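Local coordinates for protein leucyl-trna synthetase (Plasmodium falciparum, PDB 5FOD) that probably removes wrongly attached amino acids from leucine tRNA, as the editing domain of a cytosolic class I leucyl-tRNA synthetase, at residues A[322-325]-A[326-330]; A[237-240]-A[241-245]. The protein carries 1 engineered substitution. All coordinates share one frame; numbering follows the deposited sequence.

Contact 1 of 2, residues A[322-325]-A[326-330]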
loop_
_atom_site.group_PDB
_atom_site.type_symbol
_atom_site.label_atom_id
_atom_site.label_comp_id
_atom_site.label_asym_id
_atom_site.label_seq_id
_atom_site.Cartn_x
_atom_site.Cartn_y
_atom_site.Cartn_z
ATOM N N ASN A 322 16.291 -6.903 -16.830
ATOM C CA ASN A 322 15.587 -8.164 -17.019
ATOM C C ASN A 322 14.722 -8.511 -15.795
ATOM O O ASN A 322 13.593 -8.989 -15.953
ATOM C CB ASN A 322 16.593 -9.274 -17.304
ATOM C CG ASN A 322 17.434 -9.005 -18.519
ATOM O OD1 ASN A 322 18.680 -8.929 -18.435
ATOM N ND2 ASN A 322 16.774 -8.798 -19.649
ATOM N N CYS A 323 15.231 -8.269 -14.589
ATOM C CA CYS A 323 14.526 -8.640 -13.358
ATOM C C CYS A 323 13.222 -7.853 -13.150
ATOM O O CYS A 323 12.281 -8.375 -12.572
ATOM C CB CYS A 323 15.464 -8.505 -12.156
ATOM S SG CYS A 323 14.710 -8.735 -10.539
ATOM N N ARG A 324 13.177 -6.593 -13.619
ATOM C CA ARG A 324 11.936 -5.795 -13.684
ATOM C C ARG A 324 10.777 -6.624 -14.242
ATOM O O ARG A 324 9.693 -6.655 -13.644
ATOM C CB ARG A 324 12.127 -4.563 -14.566
ATOM C CG ARG A 324 10.866 -3.782 -14.953
ATOM C CD ARG A 324 10.228 -3.031 -13.785
ATOM N NE ARG A 324 11.216 -2.372 -12.918
ATOM C CZ ARG A 324 11.765 -1.170 -13.098
ATOM N NH1 ARG A 324 11.440 -0.385 -14.120
ATOM N NH2 ARG A 324 12.666 -0.734 -12.218
ATOM N N LYS A 325 11.031 -7.278 -15.376
ATOM C CA LYS A 325 10.075 -8.172 -16.042
ATOM C C LYS A 325 9.778 -9.421 -15.211
ATOM O O LYS A 325 8.617 -9.705 -14.945
ATOM C CB LYS A 325 10.593 -8.656 -17.408
ATOM C CG LYS A 325 10.498 -7.690 -18.565
ATOM C CD LYS A 325 11.039 -8.369 -19.842
ATOM C CE LYS A 325 11.048 -7.447 -21.080
ATOM N NZ LYS A 325 12.207 -6.491 -21.162
ATOM N N LEU A 326 10.813 -10.142 -14.801
ATOM C CA LEU A 326 10.679 -11.396 -14.069
ATOM C C LEU A 326 9.931 -11.152 -12.760
ATOM O O LEU A 326 9.081 -11.939 -12.418
ATOM C CB LEU A 326 12.025 -12.074 -13.753
ATOM C CG LEU A 326 12.993 -12.598 -14.865
ATOM C CD1 LEU A 326 14.033 -13.501 -14.205
ATOM C CD2 LEU A 326 12.350 -13.376 -15.998
ATOM N N ALA A 327 10.241 -10.054 -12.066
ATOM C CA ALA A 327 9.594 -9.700 -10.775
ATOM C C ALA A 327 8.112 -9.498 -10.895
ATOM O O ALA A 327 7.362 -10.121 -10.137
ATOM C CB ALA A 327 10.238 -8.468 -10.134
ATOM N N LYS A 328 7.676 -8.718 -11.880
ATOM C CA LYS A 328 6.263 -8.587 -12.221
ATOM C C LYS A 328 5.635 -9.924 -12.423
ATOM O O LYS A 328 4.621 -10.235 -11.786
ATOM C CB LYS A 328 6.013 -7.796 -13.516
ATOM C CG LYS A 328 6.242 -6.329 -13.400
ATOM C CD LYS A 328 5.615 -5.611 -14.581
ATOM C CE LYS A 328 6.249 -4.252 -14.750
ATOM N NZ LYS A 328 5.256 -3.335 -15.345
ATOM N N GLN A 329 6.248 -10.715 -13.308
ATOM C CA GLN A 329 5.713 -12.010 -13.679
ATOM C C GLN A 329 5.532 -12.882 -12.453
ATOM O O GLN A 329 4.463 -13.442 -12.277
ATOM C CB GLN A 329 6.586 -12.718 -14.741
ATOM C CG GLN A 329 6.534 -12.136 -16.156
ATOM C CD GLN A 329 7.573 -12.780 -17.093
ATOM O OE1 GLN A 329 8.154 -13.845 -16.795
ATOM N NE2 GLN A 329 7.815 -12.137 -18.225
ATOM N N ASN A 330 6.570 -12.993 -11.627
ATOM C CA ASN A 330 6.562 -13.817 -10.402
ATOM C C ASN A 330 5.511 -13.413 -9.376
ATOM O O ASN A 330 4.795 -14.258 -8.810
ATOM C CB ASN A 330 7.925 -13.747 -9.695
ATOM C CG ASN A 330 8.923 -14.795 -10.175
ATOM O OD1 ASN A 330 8.599 -15.973 -10.312
ATOM N ND2 ASN A 330 10.182 -14.376 -10.333
#

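Contact 2 of 2, residues A[237-240]-A[241-245]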
loop_
_atom_site.group_PDB
_atom_site.type_symbol
_atom_site.label_atom_id
_atom_site.label_comp_id
_atom_site.label_asym_id
_atom_site.label_seq_id
_atom_site.Cartn_x
_atom_site.Cartn_y
_atom_site.Cartn_z
ATOM N N LEU A 237 11.601 8.655 5.169
ATOM C CA LEU A 237 11.991 7.959 6.398
ATOM C C LEU A 237 13.009 8.773 7.217
ATOM O O LEU A 237 12.909 8.842 8.435
ATOM C CB LEU A 237 12.513 6.553 6.097
ATOM C CG LEU A 237 12.923 5.677 7.242
ATOM C CD1 LEU A 237 11.769 5.574 8.255
ATOM C CD2 LEU A 237 13.325 4.306 6.752
ATOM N N GLU A 238 13.974 9.364 6.530
ATOM C CA GLU A 238 14.931 10.272 7.141
ATOM C C GLU A 238 14.250 11.464 7.816
ATOM O O GLU A 238 14.578 11.737 8.974
ATOM C CB GLU A 238 15.942 10.739 6.108
ATOM C CG GLU A 238 17.146 11.474 6.665
ATOM C CD GLU A 238 18.017 10.640 7.620
ATOM O OE1 GLU A 238 17.835 9.406 7.758
ATOM O OE2 GLU A 238 18.913 11.263 8.235
ATOM N N ASP A 239 13.295 12.131 7.156
ATOM C CA ASP A 239 12.526 13.221 7.827
ATOM C C ASP A 239 11.770 12.711 9.060
ATOM O O ASP A 239 11.729 13.382 10.092
ATOM C CB ASP A 239 11.545 13.955 6.888
ATOM C CG ASP A 239 12.215 15.086 6.021
ATOM O OD1 ASP A 239 13.424 15.408 6.208
ATOM O OD2 ASP A 239 11.521 15.662 5.139
ATOM N N ILE A 240 11.204 11.500 8.992
ATOM C CA ILE A 240 10.496 10.950 10.161
ATOM C C ILE A 240 11.478 10.595 11.306
ATOM O O ILE A 240 11.174 10.823 12.488
ATOM C CB ILE A 240 9.631 9.728 9.777
ATOM C CG1 ILE A 240 8.522 10.139 8.827
ATOM C CG2 ILE A 240 9.053 9.066 11.027
ATOM C CD1 ILE A 240 7.786 8.963 8.226
ATOM N N ARG A 241 12.632 10.033 10.954
ATOM C CA ARG A 241 13.699 9.763 11.933
ATOM C C ARG A 241 14.230 11.039 12.597
ATOM O O ARG A 241 14.206 11.151 13.819
ATOM C CB ARG A 241 14.854 8.985 11.298
ATOM C CG ARG A 241 14.496 7.537 11.059
ATOM C CD ARG A 241 15.627 6.760 10.412
ATOM N NE ARG A 241 15.197 5.359 10.343
ATOM C CZ ARG A 241 15.674 4.417 9.534
ATOM N NH1 ARG A 241 16.643 4.682 8.674
ATOM N NH2 ARG A 241 15.164 3.178 9.595
ATOM N N LYS A 242 14.659 12.003 11.802
ATOM C CA LYS A 242 15.121 13.311 12.310
ATOM C C LYS A 242 14.102 14.014 13.221
ATOM O O LYS A 242 14.506 14.673 14.178
ATOM C CB LYS A 242 15.510 14.269 11.157
ATOM C CG LYS A 242 16.862 13.968 10.521
ATOM C CD LYS A 242 17.341 15.059 9.543
ATOM C CE LYS A 242 16.407 15.249 8.335
ATOM N NZ LYS A 242 16.907 16.251 7.348
ATOM N N LYS A 243 12.805 13.894 12.938
ATOM C CA LYS A 243 11.781 14.641 13.696
ATOM C C LYS A 243 10.880 13.698 14.419
ATOM O O LYS A 243 9.665 13.835 14.393
ATOM C CB LYS A 243 10.981 15.536 12.774
ATOM C CG LYS A 243 11.814 16.618 12.086
ATOM C CD LYS A 243 11.464 16.770 10.609
ATOM C CE LYS A 243 10.093 17.377 10.397
ATOM N NZ LYS A 243 9.522 16.936 9.091
ATOM N N LYS A 244 11.500 12.748 15.092
ATOM C CA LYS A 244 10.796 11.595 15.654
ATOM C C LYS A 244 9.896 11.994 16.815
ATOM O O LYS A 244 8.903 11.341 17.038
ATOM C CB LYS A 244 11.767 10.516 16.110
ATOM C CG LYS A 244 12.559 10.917 17.345
ATOM C CD LYS A 244 13.753 10.031 17.554
ATOM C CE LYS A 244 14.527 10.551 18.740
ATOM N NZ LYS A 244 15.720 9.701 18.973
ATOM N N ASN A 245 10.236 13.067 17.533
ATOM C CA ASN A 245 9.389 13.533 18.644
ATOM C C ASN A 245 8.077 14.090 18.169
ATOM O O ASN A 245 7.027 13.761 18.702
ATOM C CB ASN A 245 10.094 14.605 19.461
ATOM C CG ASN A 245 11.354 14.095 20.122
ATOM O OD1 ASN A 245 11.490 12.896 20.448
ATOM N ND2 ASN A 245 12.289 15.002 20.326
#

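Contact 1 of 2, residues A[322-325]-A[326-330]
The Ala327 methyl sits just beyond the carbonyl oxygen of Cys323, one turn earlier, with CB 3.2 Å from Cys323 O. The two residues belong to one regular alpha-helix, 320-333, near the C-terminal end of the editing domain. Four successive i to i+4 backbone bonds run through this part of it. Ala327 N to Cys323 O is the shortest, at 2.7 Å. Leu326 N bonds to Asn322 O, and Gln329 N to Lys325 O. The bond from Lys328 N to Arg324 O, at 3.4 Å, is weak. The buried side carries Cys323, Arg324 and Ala327. The Cys323 thiol has two positions, so its packing on the Ala327 methyl is doubtful. Ala327 also touches Tyr315 in the loop before the helix. Arg324 CD and Lys328 CE lie 4.3 Å apart, and their chains then lead to different acids. The Arg324 guanidinium forms a salt bridge with Glu99 and packs on Tyr301 and Tyr305 of helix 293-307. The Lys328 ammonium pairs with Glu7 on the first strand of the large sheet. Separate carboxylates would be expected to offset the two like charges. The helix is thereby tied both to a neighbouring helix and to the sheet. Leu326 lies on a more open side, where its CG is 3.8 Å from Asn322 O. The Gln329 chain is extended and leans back along the previous turn. Its CG is anti to its own carbonyl carbon, with chi1 -72°, and lies 3.4 Å from Lys325 O.

Contact 2 of 2, residues A[237-240]-A[241-245]
Leu237 packs against the guanidinium of Arg241, one helical turn later. Its CD2 lies over one face of that group, offset toward the rim, and is 3.6 Å from Arg241 NH2. The Arg241 chain is extended from CG to NE, which carries the flat group back to the leucine. Arg241 NE bonds to Leu258 O, and a weak bond joins NH2 to Asn260 O. The backbone here is the end of helix 231-242, where Arg241 N still bonds to Leu237 O. Glu238 accepts the next bond, from Lys242 N, which is 2.8 Å from Glu238 O and nearly straight at 173°. Asp239 comes next. Its OD1 makes a long salt bridge to Lys242 NZ at 3.8 Å, while OD2 accepts a bond from Tyr288 N. Asp239 O also receives Lys243 N, at a more bent 140°. Ile240 O comes within 3.3 Å of Lys244 N, but the angle is too poor for a bond. The i to i+4 pattern of helix 231-242 breaks here, and helix 244-250 begins just beyond. Lys243 leaves helical angles and is the N-cap residue of that second helix. Ile240 turns its side chain to strand 206-210, on Leu209 and Pro210. Arg241 and Asp239 both bond to backbone groups outside the helix, while the Asp239-Lys242 salt bridge is long, so that pair probably adds less than a close ion pair would.

How the contacts relate
From the N terminus, the chain builds much of the large mixed sheet before it reaches contact 2. There, 237-245 spans the junction of helices 231-242 and 244-250. The chain then runs through helices 275-282 and 293-307 to contact 1, within helix 320-333, and ends in strand 337-341. Each contact joins adjacent turns, so neither closes a long loop. They follow in series, without nesting or crossing. The centres of contact 1 and contact 2 are about 33 Å apart, and the nearest atoms of the two about 20 Å. Contact 2 joins the helix junction to strand 206-210 and helix 275-282. Contact 1 joins the last helix to strand 7-15 and helix 293-307. The large sheet is common to both.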